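Local coordinates for cell division control protein 4 (Saccharomyces cerevisiae, PDB 3V7D), which recognises phosphorylated proteins such as the CDK inhibitor SIC1 and, as the F-box subunit of an SCF ubiquitin ligase, directs their ubiquitination and degradation, at residues G138-M143 against G164-K169; S123-L128 against V447-K452; I48-T53 against Q87-R92; E63-P68 against E97-L102; R324-S329 against G356-S361. The protein carries 1 engineered substitution. One frame throughout, in Å; residues are numbered along the deposited sequence.

Three contacts join neighbouring blades of the WD40 propeller and two lie in the helical region that includes the F-box. Interactions 1 and 5 are buried. Interaction 5 is wholly apolar across its two strands, whereas interaction 1 adds a backbone bond and a tryptophan–aspartate bond near the bound peptide. Interaction 2, partly buried, is apolar within and polar at one end; it meets interaction 1 where strands 125-131 and 134-139 pair in one sheet. Interactions 3 and 4 both use helix 87-106, with centres 16 Å apart, and are partly buried. Charge and amide bonds dominate interaction 3, beside another protein chain, while an aromatic ring against the helix dominates interaction 4, nearer the propeller.

Interaction 1 of 5, residues G138-M143 against G164-K169; sequences GADDKM and GVWALK
The indole nitrogen NE1 of W166 donates to D140 OD1 over 2.8 Å. The bond is noticeably bent, with an N-H...O angle of 142°; OD1 is met on the anti side of the carboxylate, at the nitrogen edge of the ring but tilted from its plane, and carboxylate and indole planes stand 73° apart. The same oxygen of D140 lies 3.5 Å from G164 CA, where any side chain would collide with it, so glycine suits that place. Alongside, V165 N donates to A139 O at 2.9 Å. These bonds join two adjacent blades of the WD40 propeller: the second strand of WD 1 with the turn that follows it, and the innermost strand of WD 2. V165 turns CG1 anti to its own backbone N, which sends CG2 beside that nitrogen and to within 3.8 Å of M143 O. Glycine again suits position 138, where a CB would crowd V165 CG1, and L168 CD1 comes to 3.6 Å from G138 N. Replacing W166 by a phenylalanine removes the N-H and would probably leave D140 OD1 without its donor and the carboxylate freer to turn; the indole also packs on an apolar side chain of the bound peptide. D141 shapes the turn from A139 to K142: its OD1 accepts from M143 N at 3.1 Å in an Asx turn and from H120 ND1.

Interaction 2 of 5, residues S123-L128 against V447-K452; sequences SVITCL and VAAVEK
E451 and S123 meet at the seam where the WD40 propeller closes: strand 125-131 is innermost in the first blade, and strand 445-452 belongs to the last, whose outer strand 113-118 comes from the N-terminal side of the propeller. Starting from the backbone, E451 CB lies 3.6 Å from S123 O. CG, carried anti to the backbone N (chi1 173°), runs on past S123 CB, CD comes up beside both CB and OG of S123, and E451 OE1 ends 3.5 Å from S123 OG. The extended glutamate thus lies along the serine at the polar end of the seam, and W437 touches its side chain as well.

Further in, the contact is entirely apolar. The two strand segments run antiparallel, at 175°, with axes 8.1 Å apart and no hydrogen bond between them, because they belong to different sheets. A449 CB sits against I125 CG2 at 3.8 Å and also touches CB and CG1 of that residue; alanine is short enough for the branched isoleucine to come this close. I125 and L128 are three residues apart, yet both point at the last blade, since T126 and C127 form a classic beta bulge opposite G138 that resets the strand's facing. L128 then spreads its two methyls over two neighbours, CD1 4.0 Å from A449 CB and CD2 4.0 Å from V447 CG2.

Interaction 3 of 5, residues I48-T53 against Q87-R92; sequences IIRKST and QQDRLR
R50 presents the side of its guanidinium to D89, giving NE to OD1 at 3.1 Å and NH2 to OD2 at 3.0 Å. Both bonds are nearly straight and both oxygens lie in the guanidinium plane, although the carboxylate plane is turned 34° from it. A bend at chi3 of R50 brings NE round to the acid. R92 reaches the same OD1 of D89 with NH2, at 2.8 Å, from the same face of the carboxylate as R50 NE, with its guanidinium plane 76° from that of R50.

Next to this network, Q88 folds at chi2 (89°) so that NE2 donates to K51 O at 2.6 Å, from above the carbonyl plane. The amide thereby satisfies a backbone oxygen just beyond the end of helix 43-49 of the F-box. T53 adds an apolar touch, its CG2 lying 3.7 Å from L91 CD1, so the start of helix 87-106 is joined to the link between two F-box helices. R92 NH2 also bonds a polar side chain of another protein chain, consistent with the F-box's role in binding SKP1. Shared D89 probably offsets the positive charges of R50 NE and R92 NH2, which lie 3.2 Å apart, and their two bonds to OD1 would favour the ionised carboxylate.

Interaction 4 of 5, residues E63-P68 against E97-L102; sequences ENFVSP and ENIFIL
A Schellman motif ends helix 53-62, and from it F65 reaches across to helix 87-106, the long helix that leads from the F-box region to the propeller. One face of the F65 ring is covered by N98 CB in a CH-pi contact: the carbon stands 3.4 Å from the ring centroid and only 7° off the normal. E63 CB lies over the opposite face, offset toward the rim, so the phenyl is held between the two. F65 CZ meets I99 CD1 at the ring edge, 3.7 Å away, and L102 CD2 comes in 3.8 Å from F65 CZ. The same methyl of I99 lies against CG, CD and OE1 of E63, with E63 OE1 nearest to I99 CD1 at 3.6 Å; that oxygen is also paired with R420 NH2 in a salt bridge. A serine in place of F65 would probably open a gap beside N98 CB and leave the methyls of I99 and L102 without their aromatic cover. N64, of positive phi, takes the left-handed position that asparagine tolerates well. F65 directly follows it and also touches L60, the apolar pairing across the helix end that characterises a Schellman motif.

Interaction 5 of 5, residues R324-S329 against G356-S361; sequences RCISAS and GLLRLS
L358 points its CB toward strand 324-329, and chi1 of -66° with an extended chi2 (176°) sets CD1 against I326 CG2, while chi1 of -54° at I326 puts CG2 on the L358 side. The result is that L358 CD1 lies between two partners, 3.8 Å from I326 CG2 and 3.7 Å from A328 CB. The alanine methyl in turn touches the fork of the leucine: A328 CB lies 3.7 Å from L358 CG and 3.9 Å from L358 CD2. Alanine fits here because a single carbon lets the leucine approach close to the strand, and L358 CD1 comes to 4.1 Å from S327 C. At the other end the contact thins out, with I326 CD1 4.4 Å from L360 CD2.

The two strands belong to successive blades of the WD40 propeller, WD 5 and WD 6: strand 324-329 is second in its sheet and strand 355-360 innermost in the next. The axes of segments 324-329 and 356-360 come within 6.9 Å at 158°, nearly antiparallel, but no hydrogen bond passes between them; between these two segments the contact is made by aliphatic side chains. L358 also reaches S315 and I317 of the innermost strand of the WD 5 blade, and I326 touches L365 in the WD 6 blade, so the seam is packed from both sheets.

S327 points the other way, and its OG bonds H309 NE2 and W337 NE1, the histidine–serine–tryptophan arrangement familiar from WD repeats. L357, whose CB also turns away from strand 324-329, packs on an apolar side chain of the bound peptide.

Interaction 1 of 5, residues G138-M143 against G164-K169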
# COMPACT_ATOMS: atom_id res chain seq x y z
N GLY B 138 0.43 -25.15 -5.26
CA GLY B 138 1.06 -26.22 -6.02
C GLY B 138 2.04 -26.99 -5.16
O GLY B 138 2.61 -26.44 -4.21
N ALA B 139 2.24 -28.26 -5.47
CA ALA B 139 3.22 -29.06 -4.75
C ALA B 139 3.91 -30.09 -5.64
O ALA B 139 3.64 -30.17 -6.84
CB ALA B 139 2.57 -29.75 -3.56
N ASP B 140 4.80 -30.87 -5.05
CA ASP B 140 5.54 -31.87 -5.80
C ASP B 140 4.70 -33.13 -6.00
O ASP B 140 5.18 -34.12 -6.55
CB ASP B 140 6.85 -32.21 -5.10
CG ASP B 140 7.97 -32.50 -6.09
OD1 ASP B 140 8.15 -31.70 -7.03
OD2 ASP B 140 8.65 -33.54 -5.93
N ASP B 141 3.44 -33.07 -5.57
CA ASP B 141 2.50 -34.17 -5.80
C ASP B 141 1.82 -34.02 -7.16
O ASP B 141 0.82 -34.68 -7.43
CB ASP B 141 1.46 -34.24 -4.68
CG ASP B 141 0.51 -33.05 -4.67
OD1 ASP B 141 0.84 -32.00 -5.26
OD2 ASP B 141 -0.58 -33.15 -4.06
N LYS B 142 2.36 -33.13 -7.99
CA LYS B 142 1.88 -32.89 -9.36
C LYS B 142 0.50 -32.23 -9.42
O LYS B 142 -0.06 -32.07 -10.50
CB LYS B 142 1.88 -34.19 -10.18
CG LYS B 142 3.20 -34.96 -10.16
CD LYS B 142 3.07 -36.30 -10.91
CE LYS B 142 4.35 -37.11 -10.80
NZ LYS B 142 4.25 -38.42 -11.51
N MET B 143 -0.02 -31.82 -8.26
CA MET B 143 -1.37 -31.27 -8.18
C MET B 143 -1.42 -29.76 -7.94
O MET B 143 -0.51 -29.17 -7.34
CB MET B 143 -2.16 -31.97 -7.08
CG MET B 143 -2.29 -33.47 -7.26
SD MET B 143 -2.95 -33.88 -8.88
CE MET B 143 -3.21 -35.64 -8.71
N GLY B 164 6.14 -32.40 -10.68
CA GLY B 164 5.80 -31.48 -9.60
C GLY B 164 5.58 -30.06 -10.10
O GLY B 164 6.20 -29.64 -11.07
N VAL B 165 4.69 -29.34 -9.43
CA VAL B 165 4.39 -27.96 -9.79
C VAL B 165 5.26 -27.03 -8.96
O VAL B 165 5.23 -27.08 -7.73
CB VAL B 165 2.91 -27.63 -9.51
CG1 VAL B 165 2.59 -26.20 -9.93
CG2 VAL B 165 1.99 -28.63 -10.21
N TRP B 166 6.02 -26.17 -9.62
CA TRP B 166 6.96 -25.32 -8.91
C TRP B 166 6.78 -23.83 -9.18
O TRP B 166 7.49 -23.00 -8.61
CB TRP B 166 8.40 -25.76 -9.19
CG TRP B 166 8.77 -26.99 -8.44
CD1 TRP B 166 8.54 -28.28 -8.81
CD2 TRP B 166 9.43 -27.05 -7.17
NE1 TRP B 166 9.02 -29.14 -7.85
CE2 TRP B 166 9.57 -28.41 -6.84
CE3 TRP B 166 9.92 -26.08 -6.28
CZ2 TRP B 166 10.18 -28.83 -5.65
CZ3 TRP B 166 10.53 -26.50 -5.11
CH2 TRP B 166 10.65 -27.87 -4.81
N ALA B 167 5.83 -23.49 -10.04
CA ALA B 167 5.53 -22.08 -10.31
C ALA B 167 4.06 -21.89 -10.67
O ALA B 167 3.49 -22.67 -11.44
CB ALA B 167 6.43 -21.56 -11.42
N LEU B 168 3.46 -20.86 -10.09
CA LEU B 168 2.05 -20.55 -10.31
C LEU B 168 1.85 -19.05 -10.48
O LEU B 168 2.47 -18.26 -9.78
CB LEU B 168 1.21 -20.99 -9.11
CG LEU B 168 0.72 -22.43 -8.99
CD1 LEU B 168 -0.12 -22.56 -7.74
CD2 LEU B 168 -0.07 -22.83 -10.23
N LYS B 169 0.97 -18.67 -11.40
CA LYS B 169 0.63 -17.26 -11.56
C LYS B 169 -0.83 -17.10 -11.97
O LYS B 169 -1.25 -17.59 -13.02
CB LYS B 169 1.53 -16.58 -12.58
CG LYS B 169 1.47 -15.05 -12.55
CD LYS B 169 2.22 -14.50 -11.34
CE LYS B 169 2.23 -12.98 -11.35
NZ LYS B 169 3.19 -12.41 -10.35

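Interaction 2 of 5, residues S123-L128 against V447-K452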
# COMPACT_ATOMS: atom_id res chain seq x y z
N SER B 123 4.08 -33.10 1.99
CA SER B 123 4.08 -32.18 3.12
C SER B 123 4.64 -30.81 2.75
O SER B 123 4.45 -29.84 3.48
CB SER B 123 4.85 -32.77 4.30
OG SER B 123 6.21 -32.97 3.98
N VAL B 124 5.33 -30.73 1.62
CA VAL B 124 5.92 -29.47 1.17
C VAL B 124 5.09 -28.81 0.07
O VAL B 124 4.79 -29.43 -0.95
CB VAL B 124 7.36 -29.68 0.65
CG1 VAL B 124 7.95 -28.35 0.21
CG2 VAL B 124 8.23 -30.33 1.71
N ILE B 125 4.71 -27.56 0.30
CA ILE B 125 4.01 -26.78 -0.71
C ILE B 125 5.02 -25.85 -1.37
O ILE B 125 5.79 -25.18 -0.69
CB ILE B 125 2.89 -25.94 -0.08
CG1 ILE B 125 1.95 -26.83 0.74
CG2 ILE B 125 2.13 -25.16 -1.14
CD1 ILE B 125 1.42 -28.01 -0.03
N THR B 126 5.03 -25.82 -2.70
CA THR B 126 6.09 -25.12 -3.43
C THR B 126 5.70 -23.72 -3.88
O THR B 126 6.56 -22.88 -4.11
CB THR B 126 6.52 -25.92 -4.68
OG1 THR B 126 5.41 -26.03 -5.58
CG2 THR B 126 7.00 -27.30 -4.27
N CYS B 127 4.41 -23.48 -4.02
CA CYS B 127 3.95 -22.18 -4.50
C CYS B 127 2.51 -21.90 -4.11
O CYS B 127 1.70 -22.82 -3.96
CB CYS B 127 4.14 -22.05 -6.01
SG CYS B 127 3.53 -23.45 -6.99
N LEU B 128 2.20 -20.62 -3.95
CA LEU B 128 0.87 -20.19 -3.54
C LEU B 128 0.53 -18.86 -4.20
O LEU B 128 1.35 -17.95 -4.24
CB LEU B 128 0.80 -20.05 -2.02
CG LEU B 128 -0.56 -19.71 -1.38
CD1 LEU B 128 -0.67 -20.35 -0.00
CD2 LEU B 128 -0.77 -18.20 -1.26
N VAL B 447 -3.50 -15.97 4.60
CA VAL B 447 -3.42 -17.40 4.29
C VAL B 447 -1.99 -17.92 4.37
O VAL B 447 -1.03 -17.22 4.04
CB VAL B 447 -4.03 -17.74 2.91
CG1 VAL B 447 -5.49 -17.31 2.84
CG2 VAL B 447 -3.22 -17.12 1.77
N ALA B 448 -1.86 -19.17 4.82
CA ALA B 448 -0.54 -19.80 4.92
C ALA B 448 -0.58 -21.29 4.61
O ALA B 448 -1.41 -22.03 5.15
CB ALA B 448 0.08 -19.55 6.29
N ALA B 449 0.32 -21.72 3.73
CA ALA B 449 0.54 -23.13 3.46
C ALA B 449 1.58 -23.62 4.45
O ALA B 449 2.71 -23.12 4.48
CB ALA B 449 1.03 -23.31 2.04
N VAL B 450 1.20 -24.59 5.27
CA VAL B 450 2.07 -25.04 6.35
C VAL B 450 2.27 -26.55 6.34
O VAL B 450 1.58 -27.28 5.63
CB VAL B 450 1.52 -24.65 7.73
CG1 VAL B 450 1.25 -23.16 7.80
CG2 VAL B 450 0.26 -25.44 8.04
N GLU B 451 3.22 -26.99 7.16
CA GLU B 451 3.45 -28.40 7.40
C GLU B 451 3.28 -28.65 8.89
O GLU B 451 3.75 -27.87 9.72
CB GLU B 451 4.85 -28.82 6.96
CG GLU B 451 5.20 -30.26 7.34
CD GLU B 451 6.65 -30.61 7.07
OE1 GLU B 451 7.16 -30.27 5.99
OE2 GLU B 451 7.28 -31.24 7.95
N LYS B 452 2.60 -29.74 9.22
CA LYS B 452 2.45 -30.15 10.61
C LYS B 452 2.41 -31.67 10.70
O LYS B 452 1.53 -32.31 10.13
CB LYS B 452 1.19 -29.54 11.22
CG LYS B 452 0.86 -30.09 12.60
CD LYS B 452 -0.38 -29.40 13.17
CE LYS B 452 -1.04 -30.26 14.25
NZ LYS B 452 -0.11 -30.61 15.36

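Interaction 3 of 5, residues I48-T53 against Q87-R92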
# COMPACT_ATOMS: atom_id res chain seq x y z
N ILE B 48 -21.35 19.04 5.37
CA ILE B 48 -20.03 19.60 5.09
C ILE B 48 -18.94 18.53 4.98
O ILE B 48 -18.12 18.55 4.06
CB ILE B 48 -19.64 20.64 6.17
CG1 ILE B 48 -20.46 21.92 6.01
CG2 ILE B 48 -18.15 20.96 6.10
CD1 ILE B 48 -20.21 22.95 7.09
N ILE B 49 -18.92 17.60 5.93
CA ILE B 49 -17.91 16.54 5.95
C ILE B 49 -18.04 15.57 4.77
O ILE B 49 -17.05 15.21 4.13
CB ILE B 49 -17.96 15.76 7.27
CG1 ILE B 49 -17.56 16.67 8.44
CG2 ILE B 49 -17.06 14.53 7.20
CD1 ILE B 49 -17.84 16.08 9.79
N ARG B 50 -19.27 15.17 4.47
CA ARG B 50 -19.51 14.21 3.40
C ARG B 50 -19.40 14.84 2.01
O ARG B 50 -19.67 14.20 1.00
CB ARG B 50 -20.87 13.53 3.58
CG ARG B 50 -20.96 12.76 4.89
CD ARG B 50 -22.38 12.32 5.17
NE ARG B 50 -22.90 11.44 4.13
CZ ARG B 50 -24.19 11.12 4.01
NH1 ARG B 50 -25.08 11.61 4.85
NH2 ARG B 50 -24.57 10.31 3.03
N LYS B 51 -18.98 16.10 1.98
CA LYS B 51 -18.89 16.86 0.75
C LYS B 51 -17.51 16.69 0.11
O LYS B 51 -17.38 16.67 -1.11
CB LYS B 51 -19.13 18.33 1.05
CG LYS B 51 -20.05 19.07 0.11
CD LYS B 51 -20.19 20.51 0.59
CE LYS B 51 -21.09 21.35 -0.29
NZ LYS B 51 -22.54 21.04 -0.08
N SER B 52 -16.48 16.57 0.94
CA SER B 52 -15.11 16.56 0.42
C SER B 52 -14.59 15.16 0.14
O SER B 52 -14.71 14.26 0.96
CB SER B 52 -14.16 17.28 1.38
OG SER B 52 -14.18 16.66 2.65
N THR B 53 -14.00 15.00 -1.04
CA THR B 53 -13.29 13.78 -1.39
C THR B 53 -11.94 13.80 -0.70
O THR B 53 -11.51 12.81 -0.11
CB THR B 53 -13.09 13.68 -2.91
OG1 THR B 53 -14.34 13.36 -3.54
CG2 THR B 53 -12.07 12.61 -3.26
N GLN B 87 -18.80 9.35 -4.29
CA GLN B 87 -17.39 9.08 -4.12
C GLN B 87 -16.95 9.31 -2.68
O GLN B 87 -16.17 8.53 -2.14
CB GLN B 87 -16.54 9.93 -5.06
CG GLN B 87 -15.05 9.65 -4.92
CD GLN B 87 -14.23 10.31 -6.00
OE1 GLN B 87 -13.66 9.63 -6.86
NE2 GLN B 87 -14.16 11.63 -5.98
N GLN B 88 -17.46 10.38 -2.08
CA GLN B 88 -17.12 10.72 -0.70
C GLN B 88 -17.52 9.61 0.27
O GLN B 88 -16.73 9.20 1.12
CB GLN B 88 -17.77 12.04 -0.28
CG GLN B 88 -17.31 13.27 -1.06
CD GLN B 88 -18.14 13.52 -2.32
OE1 GLN B 88 -18.76 12.62 -2.87
NE2 GLN B 88 -18.14 14.77 -2.78
N ASP B 89 -18.75 9.14 0.14
CA ASP B 89 -19.26 8.09 1.02
C ASP B 89 -18.55 6.76 0.77
O ASP B 89 -18.30 6.00 1.71
CB ASP B 89 -20.78 7.93 0.86
CG ASP B 89 -21.56 9.15 1.36
OD1 ASP B 89 -21.03 9.90 2.21
OD2 ASP B 89 -22.70 9.35 0.91
N ARG B 90 -18.21 6.50 -0.49
CA ARG B 90 -17.44 5.31 -0.85
C ARG B 90 -16.12 5.31 -0.10
O ARG B 90 -15.74 4.31 0.51
CB ARG B 90 -17.17 5.27 -2.35
CG ARG B 90 -18.34 4.83 -3.21
CD ARG B 90 -18.02 5.02 -4.70
NE ARG B 90 -19.16 4.70 -5.55
CZ ARG B 90 -19.33 5.16 -6.78
NH1 ARG B 90 -18.43 5.98 -7.31
NH2 ARG B 90 -20.40 4.82 -7.49
N LEU B 91 -15.42 6.45 -0.15
CA LEU B 91 -14.12 6.58 0.48
C LEU B 91 -14.21 6.51 2.00
O LEU B 91 -13.32 5.96 2.66
CB LEU B 91 -13.44 7.88 0.04
CG LEU B 91 -13.00 7.98 -1.42
CD1 LEU B 91 -12.38 9.33 -1.68
CD2 LEU B 91 -12.01 6.87 -1.79
N ARG B 92 -15.27 7.07 2.57
CA ARG B 92 -15.48 7.00 4.01
C ARG B 92 -15.73 5.56 4.45
O ARG B 92 -15.13 5.09 5.41
CB ARG B 92 -16.64 7.92 4.45
CG ARG B 92 -17.11 7.66 5.89
CD ARG B 92 -18.02 8.78 6.41
NE ARG B 92 -19.14 9.05 5.51
CZ ARG B 92 -20.32 8.46 5.59
NH1 ARG B 92 -20.54 7.56 6.54
NH2 ARG B 92 -21.28 8.76 4.73

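Interaction 4 of 5, residues E63-P68 against E97-L102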
# COMPACT_ATOMS: atom_id res chain seq x y z
N GLU B 63 -3.02 6.52 6.41
CA GLU B 63 -2.99 5.22 7.07
C GLU B 63 -2.39 4.13 6.18
O GLU B 63 -2.45 2.94 6.51
CB GLU B 63 -4.40 4.81 7.52
CG GLU B 63 -5.00 5.72 8.59
CD GLU B 63 -4.31 5.58 9.93
OE1 GLU B 63 -3.79 4.49 10.23
OE2 GLU B 63 -4.30 6.56 10.70
N ASN B 64 -1.81 4.55 5.05
CA ASN B 64 -1.26 3.62 4.06
C ASN B 64 -2.25 2.58 3.56
O ASN B 64 -1.87 1.44 3.31
CB ASN B 64 -0.03 2.89 4.61
CG ASN B 64 0.98 3.83 5.23
OD1 ASN B 64 1.47 3.59 6.33
ND2 ASN B 64 1.29 4.91 4.52
N PHE B 65 -3.51 2.96 3.44
CA PHE B 65 -4.49 2.05 2.86
C PHE B 65 -4.49 2.17 1.34
O PHE B 65 -5.00 1.31 0.64
CB PHE B 65 -5.89 2.33 3.42
CG PHE B 65 -6.02 2.02 4.89
CD1 PHE B 65 -5.39 0.92 5.44
CD2 PHE B 65 -6.78 2.83 5.71
CE1 PHE B 65 -5.51 0.63 6.78
CE2 PHE B 65 -6.91 2.55 7.06
CZ PHE B 65 -6.27 1.45 7.60
N VAL B 66 -3.90 3.25 0.85
CA VAL B 66 -3.78 3.48 -0.59
C VAL B 66 -2.65 4.46 -0.84
O VAL B 66 -2.27 5.22 0.04
CB VAL B 66 -5.10 4.04 -1.18
CG1 VAL B 66 -5.22 5.54 -0.92
CG2 VAL B 66 -5.19 3.75 -2.67
N SER B 67 -2.09 4.42 -2.05
CA SER B 67 -1.07 5.38 -2.45
C SER B 67 -1.71 6.36 -3.41
O SER B 67 -2.78 6.08 -3.95
CB SER B 67 0.10 4.66 -3.13
OG SER B 67 -0.31 4.10 -4.36
N PRO B 68 -1.07 7.52 -3.64
CA PRO B 68 -1.57 8.45 -4.65
C PRO B 68 -1.75 7.78 -6.02
O PRO B 68 -2.75 8.02 -6.69
CB PRO B 68 -0.47 9.51 -4.72
CG PRO B 68 0.12 9.51 -3.35
CD PRO B 68 0.06 8.08 -2.88
N GLU B 97 -13.89 0.58 7.17
CA GLU B 97 -13.65 -0.86 7.08
C GLU B 97 -12.16 -1.17 7.25
O GLU B 97 -11.78 -2.05 8.02
CB GLU B 97 -14.17 -1.43 5.76
CG GLU B 97 -13.83 -2.90 5.56
CD GLU B 97 -14.58 -3.54 4.40
OE1 GLU B 97 -14.92 -2.83 3.43
OE2 GLU B 97 -14.84 -4.76 4.47
N ASN B 98 -11.31 -0.42 6.55
CA ASN B 98 -9.87 -0.63 6.63
C ASN B 98 -9.28 -0.33 8.01
O ASN B 98 -8.37 -1.01 8.46
CB ASN B 98 -9.13 0.17 5.56
CG ASN B 98 -9.22 -0.48 4.19
OD1 ASN B 98 -9.72 0.12 3.24
ND2 ASN B 98 -8.74 -1.71 4.09
N ILE B 99 -9.80 0.69 8.68
CA ILE B 99 -9.24 1.07 9.97
C ILE B 99 -9.69 0.06 11.04
O ILE B 99 -8.96 -0.22 11.99
CB ILE B 99 -9.59 2.54 10.36
CG1 ILE B 99 -8.54 3.10 11.32
CG2 ILE B 99 -11.00 2.65 10.94
CD1 ILE B 99 -7.17 3.28 10.70
N PHE B 100 -10.88 -0.51 10.85
CA PHE B 100 -11.40 -1.53 11.74
C PHE B 100 -10.55 -2.79 11.63
O PHE B 100 -10.13 -3.37 12.64
CB PHE B 100 -12.86 -1.84 11.39
CG PHE B 100 -13.41 -3.09 12.04
CD1 PHE B 100 -13.78 -3.09 13.38
CD2 PHE B 100 -13.57 -4.25 11.30
CE1 PHE B 100 -14.28 -4.24 13.98
CE2 PHE B 100 -14.07 -5.41 11.89
CZ PHE B 100 -14.43 -5.40 13.23
N ILE B 101 -10.30 -3.21 10.40
CA ILE B 101 -9.48 -4.38 10.13
C ILE B 101 -8.05 -4.20 10.66
O ILE B 101 -7.50 -5.10 11.31
CB ILE B 101 -9.46 -4.71 8.62
CG1 ILE B 101 -10.85 -5.20 8.20
CG2 ILE B 101 -8.38 -5.74 8.29
CD1 ILE B 101 -11.00 -5.41 6.71
N LEU B 102 -7.46 -3.04 10.39
CA LEU B 102 -6.09 -2.77 10.82
C LEU B 102 -5.96 -2.82 12.33
O LEU B 102 -4.99 -3.37 12.86
CB LEU B 102 -5.60 -1.42 10.29
CG LEU B 102 -4.14 -1.07 10.64
CD1 LEU B 102 -3.19 -2.12 10.07
CD2 LEU B 102 -3.76 0.32 10.16

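Interaction 5 of 5, residues R324-S329 against G356-S361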
# COMPACT_ATOMS: atom_id res chain seq x y z
N ARG B 324 13.69 0.75 -11.84
CA ARG B 324 14.87 0.19 -11.20
C ARG B 324 14.76 -1.32 -11.11
O ARG B 324 13.68 -1.89 -11.24
CB ARG B 324 15.05 0.75 -9.79
CG ARG B 324 15.30 2.25 -9.72
CD ARG B 324 15.28 2.71 -8.27
NE ARG B 324 15.41 4.15 -8.15
CZ ARG B 324 15.26 4.82 -7.00
NH1 ARG B 324 14.98 4.16 -5.88
NH2 ARG B 324 15.40 6.14 -6.98
N CYS B 325 15.89 -1.97 -10.86
CA CYS B 325 15.90 -3.39 -10.58
C CYS B 325 16.54 -3.67 -9.23
O CYS B 325 17.57 -3.08 -8.89
CB CYS B 325 16.65 -4.17 -11.66
SG CYS B 325 16.89 -5.90 -11.21
N ILE B 326 15.92 -4.57 -8.48
CA ILE B 326 16.46 -5.00 -7.20
C ILE B 326 16.83 -6.47 -7.32
O ILE B 326 16.03 -7.27 -7.81
CB ILE B 326 15.41 -4.82 -6.09
CG1 ILE B 326 14.91 -3.38 -6.08
CG2 ILE B 326 15.99 -5.22 -4.74
CD1 ILE B 326 13.47 -3.24 -5.63
N SER B 327 18.03 -6.82 -6.88
CA SER B 327 18.52 -8.19 -7.01
C SER B 327 19.04 -8.71 -5.67
O SER B 327 19.70 -7.99 -4.93
CB SER B 327 19.62 -8.28 -8.07
OG SER B 327 20.74 -7.48 -7.73
N ALA B 328 18.72 -9.97 -5.37
CA ALA B 328 19.15 -10.57 -4.11
C ALA B 328 19.96 -11.82 -4.39
O ALA B 328 19.59 -12.64 -5.24
CB ALA B 328 17.95 -10.90 -3.23
N SER B 329 21.08 -11.99 -3.69
CA SER B 329 22.03 -13.02 -4.07
C SER B 329 22.54 -13.89 -2.92
O SER B 329 22.43 -13.53 -1.75
CB SER B 329 23.23 -12.39 -4.79
OG SER B 329 24.29 -13.32 -4.96
N GLY B 356 17.35 -14.70 -0.37
CA GLY B 356 16.53 -15.34 -1.38
C GLY B 356 15.10 -14.83 -1.50
O GLY B 356 14.34 -15.30 -2.34
N LEU B 357 14.74 -13.85 -0.68
CA LEU B 357 13.36 -13.35 -0.68
C LEU B 357 13.30 -11.83 -0.70
O LEU B 357 13.94 -11.15 0.11
CB LEU B 357 12.60 -13.89 0.54
CG LEU B 357 12.47 -15.41 0.65
CD1 LEU B 357 12.03 -15.82 2.05
CD2 LEU B 357 11.49 -15.91 -0.39
N LEU B 358 12.52 -11.29 -1.63
CA LEU B 358 12.35 -9.85 -1.78
C LEU B 358 10.89 -9.50 -1.95
O LEU B 358 10.16 -10.20 -2.66
CB LEU B 358 13.10 -9.32 -3.00
CG LEU B 358 14.62 -9.38 -3.04
CD1 LEU B 358 15.12 -8.88 -4.40
CD2 LEU B 358 15.20 -8.55 -1.90
N ARG B 359 10.46 -8.41 -1.32
CA ARG B 359 9.13 -7.87 -1.55
C ARG B 359 9.21 -6.35 -1.60
O ARG B 359 10.05 -5.75 -0.94
CB ARG B 359 8.16 -8.30 -0.44
CG ARG B 359 7.86 -9.79 -0.41
CD ARG B 359 6.66 -10.13 -1.26
NE ARG B 359 6.33 -11.55 -1.16
CZ ARG B 359 5.49 -12.17 -1.97
NH1 ARG B 359 4.90 -11.49 -2.95
NH2 ARG B 359 5.24 -13.46 -1.82
N LEU B 360 8.33 -5.75 -2.39
CA LEU B 360 8.28 -4.30 -2.49
C LEU B 360 6.87 -3.81 -2.22
O LEU B 360 5.94 -4.16 -2.94
CB LEU B 360 8.74 -3.85 -3.88
CG LEU B 360 8.84 -2.34 -4.15
CD1 LEU B 360 9.82 -1.68 -3.18
CD2 LEU B 360 9.26 -2.09 -5.60
N SER B 361 6.71 -3.04 -1.15
CA SER B 361 5.45 -2.34 -0.90
C SER B 361 5.66 -0.89 -1.31
O SER B 361 6.75 -0.52 -1.72
CB SER B 361 5.06 -2.42 0.58
OG SER B 361 5.89 -1.59 1.37